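Putative pyridoxal phosphate-dependent transferase (Clostridium difficile, PDB 4DQ6) is of unknown specific function but belongs to the class I and II aminotransferase family and carries bound pyridoxal-5'-phosphate. Local coordinates at residues A[34-38]-A[378-382]; A[326-332]-A[366-372]. All coordinates share one frame; numbering follows the deposited sequence. Where two conformers were deposited one is given.

Contact 1: A[34-38]-A[378-382]; sequences LLPMW and MLEEA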
loop_
_atom_site.group_PDB
_atom_site.type_symbol
_atom_site.label_atom_id
_atom_site.label_comp_id
_atom_site.label_asym_id
_atom_site.label_seq_id
_atom_site.Cartn_x
_atom_site.Cartn_y
_atom_site.Cartn_z
ATOM N N LEU A 34 10.429 -6.310 -27.160
ATOM C CA LEU A 34 11.324 -5.175 -27.191
ATOM C C LEU A 34 12.383 -5.292 -26.089
ATOM O O LEU A 34 12.154 -5.913 -25.090
ATOM C CB LEU A 34 10.526 -3.889 -26.978
ATOM C CG LEU A 34 9.397 -3.669 -27.963
ATOM C CD1 LEU A 34 8.613 -2.486 -27.417
ATOM C CD2 LEU A 34 9.927 -3.405 -29.351
ATOM N N LEU A 35 13.531 -4.644 -26.287
ATOM C CA LEU A 35 14.559 -4.525 -25.256
ATOM C C LEU A 35 14.119 -3.335 -24.374
ATOM O O LEU A 35 14.041 -2.230 -24.866
ATOM C CB LEU A 35 15.932 -4.229 -25.873
ATOM C CG LEU A 35 17.188 -4.213 -24.967
ATOM C CD1 LEU A 35 18.456 -4.545 -25.753
ATOM C CD2 LEU A 35 17.388 -2.867 -24.310
ATOM N N PRO A 36 13.873 -3.571 -23.087
ATOM C CA PRO A 36 13.278 -2.493 -22.268
ATOM C C PRO A 36 14.314 -1.566 -21.640
ATOM O O PRO A 36 15.193 -1.998 -20.896
ATOM C CB PRO A 36 12.528 -3.287 -21.189
ATOM C CG PRO A 36 13.362 -4.491 -21.026
ATOM C CD PRO A 36 13.859 -4.863 -22.382
ATOM N N MET A 37 14.178 -0.270 -21.888
ATOM C CA MET A 37 15.036 0.726 -21.279
ATOM C C MET A 37 14.199 1.900 -20.800
ATOM O O MET A 37 14.651 3.074 -20.875
ATOM C CB MET A 37 16.059 1.241 -22.303
ATOM C CG MET A 37 16.911 0.166 -22.957
ATOM S SD MET A 37 18.117 -0.629 -21.879
ATOM C CE MET A 37 19.408 0.632 -21.768
ATOM N N TRP A 38 13.015 1.590 -20.324
ATOM C CA TRP A 38 12.006 2.640 -20.134
ATOM C C TRP A 38 11.773 2.857 -18.658
ATOM O O TRP A 38 12.442 3.701 -18.026
ATOM C CB TRP A 38 10.751 2.335 -20.995
ATOM C CG TRP A 38 10.018 1.032 -20.675
ATOM C CD1 TRP A 38 10.489 -0.288 -20.784
ATOM C CD2 TRP A 38 8.629 0.900 -20.244
ATOM N NE1 TRP A 38 9.529 -1.177 -20.407
ATOM C CE2 TRP A 38 8.380 -0.525 -20.094
ATOM C CE3 TRP A 38 7.596 1.801 -19.944
ATOM C CZ2 TRP A 38 7.165 -1.025 -19.678
ATOM C CZ3 TRP A 38 6.374 1.286 -19.509
ATOM C CH2 TRP A 38 6.147 -0.106 -19.407
ATOM N N MET A 378 23.807 -5.122 -21.855
ATOM C CA MET A 378 22.438 -4.778 -22.235
ATOM C C MET A 378 22.371 -3.339 -22.768
ATOM O O MET A 378 21.701 -3.048 -23.739
ATOM C CB MET A 378 21.523 -4.904 -21.021
ATOM C CG MET A 378 20.113 -4.441 -21.255
ATOM S SD MET A 378 19.034 -4.977 -19.908
ATOM C CE MET A 378 17.584 -3.953 -20.265
ATOM N N LEU A 379 23.124 -2.461 -22.138
ATOM C CA LEU A 379 23.238 -1.075 -22.598
ATOM C C LEU A 379 23.816 -0.985 -24.002
ATOM O O LEU A 379 23.287 -0.314 -24.883
ATOM C CB LEU A 379 24.076 -0.266 -21.609
ATOM C CG LEU A 379 24.343 1.193 -22.010
ATOM C CD1 LEU A 379 23.089 2.056 -22.377
ATOM C CD2 LEU A 379 25.150 1.910 -20.918
ATOM N N GLU A 380 24.889 -1.732 -24.233
ATOM C CA GLU A 380 25.469 -1.819 -25.606
ATOM C C GLU A 380 24.427 -2.276 -26.625
ATOM O O GLU A 380 24.285 -1.718 -27.705
ATOM C CB GLU A 380 26.757 -2.662 -25.715
ATOM C CG GLU A 380 26.988 -3.000 -27.200
ATOM C CD GLU A 380 28.215 -3.830 -27.518
ATOM O OE1 GLU A 380 28.328 -5.007 -27.106
ATOM O OE2 GLU A 380 29.042 -3.287 -28.272
ATOM N N GLU A 381 23.701 -3.341 -26.295
ATOM C CA GLU A 381 22.680 -3.835 -27.173
ATOM C C GLU A 381 21.616 -2.798 -27.443
ATOM O O GLU A 381 21.150 -2.670 -28.565
ATOM C CB GLU A 381 22.092 -5.163 -26.604
ATOM C CG GLU A 381 21.324 -5.995 -27.570
ATOM C CD GLU A 381 20.533 -7.066 -26.858
ATOM O OE1 GLU A 381 21.159 -7.796 -26.051
ATOM O OE2 GLU A 381 19.303 -7.182 -27.096
ATOM N N ALA A 382 21.260 -2.062 -26.410
ATOM C CA ALA A 382 20.247 -1.019 -26.582
ATOM C C ALA A 382 20.725 0.080 -27.520
ATOM O O ALA A 382 20.015 0.474 -28.407
ATOM C CB ALA A 382 19.873 -0.419 -25.252
#

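Contact 2: A[326-332]-A[366-372]; sequences YLLWVDF and GYQRINL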
loop_
_atom_site.group_PDB
_atom_site.type_symbol
_atom_site.label_atom_id
_atom_site.label_comp_id
_atom_site.label_asym_id
_atom_site.label_seq_id
_atom_site.Cartn_x
_atom_site.Cartn_y
_atom_site.Cartn_z
ATOM N N TYR A 326 19.714 7.825 -12.886
ATOM C CA TYR A 326 20.303 6.910 -13.859
ATOM C C TYR A 326 19.690 6.940 -15.217
ATOM O O TYR A 326 19.762 5.987 -16.024
ATOM C CB TYR A 326 20.323 5.493 -13.301
ATOM C CG TYR A 326 19.027 4.912 -12.757
ATOM C CD1 TYR A 326 18.005 4.551 -13.604
ATOM C CD2 TYR A 326 18.875 4.646 -11.400
ATOM C CE1 TYR A 326 16.862 3.944 -13.108
ATOM C CE2 TYR A 326 17.725 4.044 -10.901
ATOM C CZ TYR A 326 16.741 3.651 -11.789
ATOM O OH TYR A 326 15.633 2.981 -11.386
ATOM N N LEU A 327 19.083 8.077 -15.537
ATOM C CA LEU A 327 18.237 8.261 -16.689
ATOM C C LEU A 327 18.923 9.238 -17.635
ATOM O O LEU A 327 19.339 10.318 -17.189
ATOM C CB LEU A 327 16.847 8.784 -16.250
ATOM C CG LEU A 327 16.122 7.844 -15.260
ATOM C CD1 LEU A 327 14.914 8.591 -14.621
ATOM C CD2 LEU A 327 15.683 6.512 -15.847
ATOM N N LEU A 328 19.000 8.885 -18.899
ATOM C CA LEU A 328 19.682 9.665 -19.909
ATOM C C LEU A 328 18.630 10.324 -20.816
ATOM O O LEU A 328 17.664 9.679 -21.232
ATOM C CB LEU A 328 20.569 8.732 -20.779
ATOM C CG LEU A 328 21.660 9.419 -21.603
ATOM C CD1 LEU A 328 22.768 10.031 -20.743
ATOM C CD2 LEU A 328 22.257 8.362 -22.574
ATOM N N TRP A 329 18.795 11.615 -21.093
ATOM C CA TRP A 329 17.840 12.421 -21.819
ATOM C C TRP A 329 18.444 12.806 -23.128
ATOM O O TRP A 329 19.383 13.626 -23.171
ATOM C CB TRP A 329 17.525 13.623 -20.965
ATOM C CG TRP A 329 16.443 14.608 -21.422
ATOM C CD1 TRP A 329 16.548 16.017 -21.613
ATOM C CD2 TRP A 329 15.031 14.327 -21.603
ATOM N NE1 TRP A 329 15.379 16.481 -21.910
ATOM C CE2 TRP A 329 14.416 15.566 -21.924
ATOM C CE3 TRP A 329 14.253 13.174 -21.602
ATOM C CZ2 TRP A 329 13.051 15.662 -22.194
ATOM C CZ3 TRP A 329 12.900 13.254 -21.818
ATOM C CH2 TRP A 329 12.303 14.499 -22.153
ATOM N N VAL A 330 17.957 12.180 -24.212
ATOM C CA VAL A 330 18.630 12.272 -25.501
ATOM C C VAL A 330 17.714 12.946 -26.528
ATOM O O VAL A 330 16.569 12.570 -26.673
ATOM C CB VAL A 330 19.009 10.862 -26.024
ATOM C CG1 VAL A 330 19.687 10.940 -27.383
ATOM C CG2 VAL A 330 19.864 10.105 -25.015
ATOM N N ASP A 331 18.236 13.988 -27.179
ATOM C CA ASP A 331 17.520 14.752 -28.165
ATOM C C ASP A 331 17.728 14.122 -29.554
ATOM O O ASP A 331 18.846 14.057 -30.042
ATOM C CB ASP A 331 18.073 16.165 -28.120
ATOM C CG ASP A 331 17.411 17.094 -29.095
ATOM O OD1 ASP A 331 16.403 16.734 -29.725
ATOM O OD2 ASP A 331 17.960 18.208 -29.230
ATOM N N PHE A 332 16.616 13.680 -30.135
ATOM C CA PHE A 332 16.557 13.101 -31.483
ATOM C C PHE A 332 16.020 14.057 -32.538
ATOM O O PHE A 332 15.766 13.671 -33.669
ATOM C CB PHE A 332 15.625 11.890 -31.477
ATOM C CG PHE A 332 16.156 10.680 -30.784
ATOM C CD1 PHE A 332 16.311 10.631 -29.432
ATOM C CD2 PHE A 332 16.433 9.519 -31.532
ATOM C CE1 PHE A 332 16.781 9.484 -28.818
ATOM C CE2 PHE A 332 16.893 8.374 -30.945
ATOM C CZ PHE A 332 17.051 8.343 -29.545
ATOM N N GLY A 366 10.690 15.570 -29.152
ATOM C CA GLY A 366 11.950 15.324 -29.804
ATOM C C GLY A 366 12.939 14.544 -28.939
ATOM O O GLY A 366 13.952 14.077 -29.463
ATOM N N TYR A 367 12.646 14.362 -27.649
ATOM C CA TYR A 367 13.535 13.646 -26.741
ATOM C C TYR A 367 13.037 12.225 -26.492
ATOM O O TYR A 367 11.881 11.925 -26.698
ATOM C CB TYR A 367 13.569 14.374 -25.388
ATOM C CG TYR A 367 14.517 15.532 -25.370
ATOM C CD1 TYR A 367 14.093 16.791 -25.733
ATOM C CD2 TYR A 367 15.832 15.383 -24.915
ATOM C CE1 TYR A 367 14.976 17.863 -25.713
ATOM C CE2 TYR A 367 16.709 16.470 -24.896
ATOM C CZ TYR A 367 16.265 17.671 -25.263
ATOM O OH TYR A 367 17.183 18.725 -25.157
ATOM N N GLN A 368 13.953 11.376 -26.027
ATOM C CA GLN A 368 13.636 10.082 -25.429
ATOM C C GLN A 368 14.485 9.926 -24.183
ATOM O O GLN A 368 15.633 10.368 -24.145
ATOM C CB GLN A 368 13.993 8.909 -26.368
ATOM C CG GLN A 368 13.325 9.003 -27.724
ATOM C CD GLN A 368 11.881 8.504 -27.731
ATOM O OE1 GLN A 368 11.587 7.501 -27.059
ATOM N NE2 GLN A 368 11.011 9.129 -28.557
ATOM N N ARG A 369 13.908 9.285 -23.185
ATOM C CA ARG A 369 14.595 8.908 -21.948
ATOM C C ARG A 369 14.987 7.427 -21.888
ATOM O O ARG A 369 14.177 6.543 -22.133
ATOM C CB ARG A 369 13.727 9.277 -20.746
ATOM C CG ARG A 369 14.473 9.418 -19.453
ATOM C CD ARG A 369 13.561 9.342 -18.241
ATOM N NE ARG A 369 12.958 8.015 -18.033
ATOM C CZ ARG A 369 12.071 7.755 -17.103
ATOM N NH1 ARG A 369 11.613 8.739 -16.287
ATOM N NH2 ARG A 369 11.607 6.526 -16.954
ATOM N N ILE A 370 16.265 7.246 -21.574
ATOM C CA ILE A 370 16.910 5.943 -21.584
ATOM C C ILE A 370 17.411 5.578 -20.174
ATOM O O ILE A 370 18.157 6.328 -19.558
ATOM C CB ILE A 370 18.075 5.868 -22.563
ATOM C CG1 ILE A 370 17.699 6.470 -23.930
ATOM C CG2 ILE A 370 18.486 4.418 -22.745
ATOM C CD1 ILE A 370 18.805 6.544 -24.954
ATOM N N ASN A 371 16.967 4.412 -19.700
ATOM C CA ASN A 371 17.371 3.855 -18.428
ATOM C C ASN A 371 18.706 3.126 -18.469
ATOM O O ASN A 371 18.785 2.092 -19.119
ATOM C CB ASN A 371 16.256 2.964 -17.883
ATOM C CG ASN A 371 16.547 2.385 -16.519
ATOM O OD1 ASN A 371 17.696 2.312 -16.065
ATOM N ND2 ASN A 371 15.507 1.826 -15.910
ATOM N N LEU A 372 19.733 3.664 -17.799
ATOM C CA LEU A 372 21.093 3.095 -17.833
ATOM C C LEU A 372 21.456 2.234 -16.668
ATOM O O LEU A 372 22.646 1.849 -16.519
ATOM C CB LEU A 372 22.108 4.239 -18.040
ATOM C CG LEU A 372 22.543 4.460 -19.494
ATOM C CD1 LEU A 372 21.342 4.662 -20.419
ATOM C CD2 LEU A 372 23.562 5.610 -19.578
#

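Contact 1: A[34-38]-A[378-382]
Met37 and Met378 meet through their thioether ends, and around them a short strand packs on a helix without a single hydrogen bond between the two segments. Traced outward, Met37 enters the contact beyond its CB. Its CG lies 3.8 Å from Ala382 CB, and its SD turns to the other methionine, 3.7 Å from Met378 CE. Its methyl carbon CE then reaches the helix, 3.7 Å from Ala382 CB and 4.0 Å from Leu379 CD1. Such a path needs a curled chain: chi2 is -70° and chi3 -76°, which folds the thioether over the small Ala382 and keeps three successive atoms within packing distance.

Met378 illustrates the opposite solution. Its chain is stretched out, CG standing opposite the backbone N at a chi1 of 174°, and it runs past Met37 in the reverse sense. The methyl at its end stops 3.2 Å from Pro36 O, a buried carbonyl oxygen that has no hydrogen-bonding partner in the model; CE also comes within 4.3 Å of Pro36 CG. Leu35 points at the helix as well, and CD2 rests 3.6 Å from Ala382 CB, although this leucine was modelled in two conformers and the exact fit of its tip is therefore provisional. Ala382 thus serves as a shallow seat shared by Leu35 and Met37.

The contact joins the N-terminal part of the chain to the last helix, 376-390, consistent with the small domain of fold-type I pyridoxal-phosphate enzymes. Strand 35-36 pairs in parallel with strand 352-353; Pro36 touches helices 20-23 and 25-29, while Leu35 meets helix 376-390. Behind the helical segment, Leu379 packs on helix 289-313.

Contact 2: A[326-332]-A[366-372]
Leu328 O is gripped twice by the facing strand: Ile370 N donates a hydrogen bond of 2.8 Å to it, and the CA of Arg369 adds a weaker C-H contact at 3.2 Å. Val330 O is served in the same double manner by Gln368 N and Tyr367 CA. In all, six backbone bonds join these segments, which supply the two middle strands of the antiparallel sheet 318-319, 327-331, 367-371, 355-356.

One face of the sheet carries Leu327, Trp329, Asp331, Tyr367, Arg369 and Asn371. Trp329 and Tyr367, diagonal neighbours on the two strands, form an offset stack in which the five-membered ring of Trp329 and the Tyr367 ring have centroids 3.8 Å apart and planes only 7° from parallel. CG of Trp329 lies opposite its backbone N (chi1 -175°), which leans the indole across toward the partner strand. Tyr367 CB completes the overlap, 3.5 Å from the centroid of the six-membered indole ring. The other face of the tyrosine receives Asp331 CB, 3.9 Å from the ring centroid, and so the ring is sandwiched. Further along, Leu327 CD1 covers a face of the Arg369 guanidinium, 3.7 Å from Arg369 NH1. The opposite face of the sheet is more oily: Val330 CG2 meets Ile370 CD1 at 3.7 Å, and Ile370 also packs on Ile386 of helix 376-390.

The polar ends look beyond the pair: Trp329 NE1 bonds Tyr151 and Tyr367 OH bonds Lys145. The chemistry implies a division of labour: backbone bonds fix the register, stacking restricts how the rings can turn, and Arg369 is held by bonds from NH1 to Asn175 OD1, in the pyridoxal-5'-phosphate pocket, and from NH2 to Trp38 O, which probably places the guanidinium near the cofactor pocket.

In the fold
Both contacts are largely buried and lie on the same side of the chain's centre, about 12 Å apart centre to centre, but contact 1 is farther from the middle of the molecule and has an exposed margin at Glu381. Contact 1 joins a short strand to a helix mainly by apolar side chains, with no hydrogen bond; contact 2 joins two strands of one antiparallel sheet by regular backbone bonds, and one of its polar side chains, Arg369, bonds a residue of the cofactor pocket. They hold adjoining elements: strand 367-371 leads into helix 376-390, Met37 O probably bonds Asn371 N, and Leu379 packs on Leu372. Greasy helix packing thus continues into the hydrogen-bonded sheet.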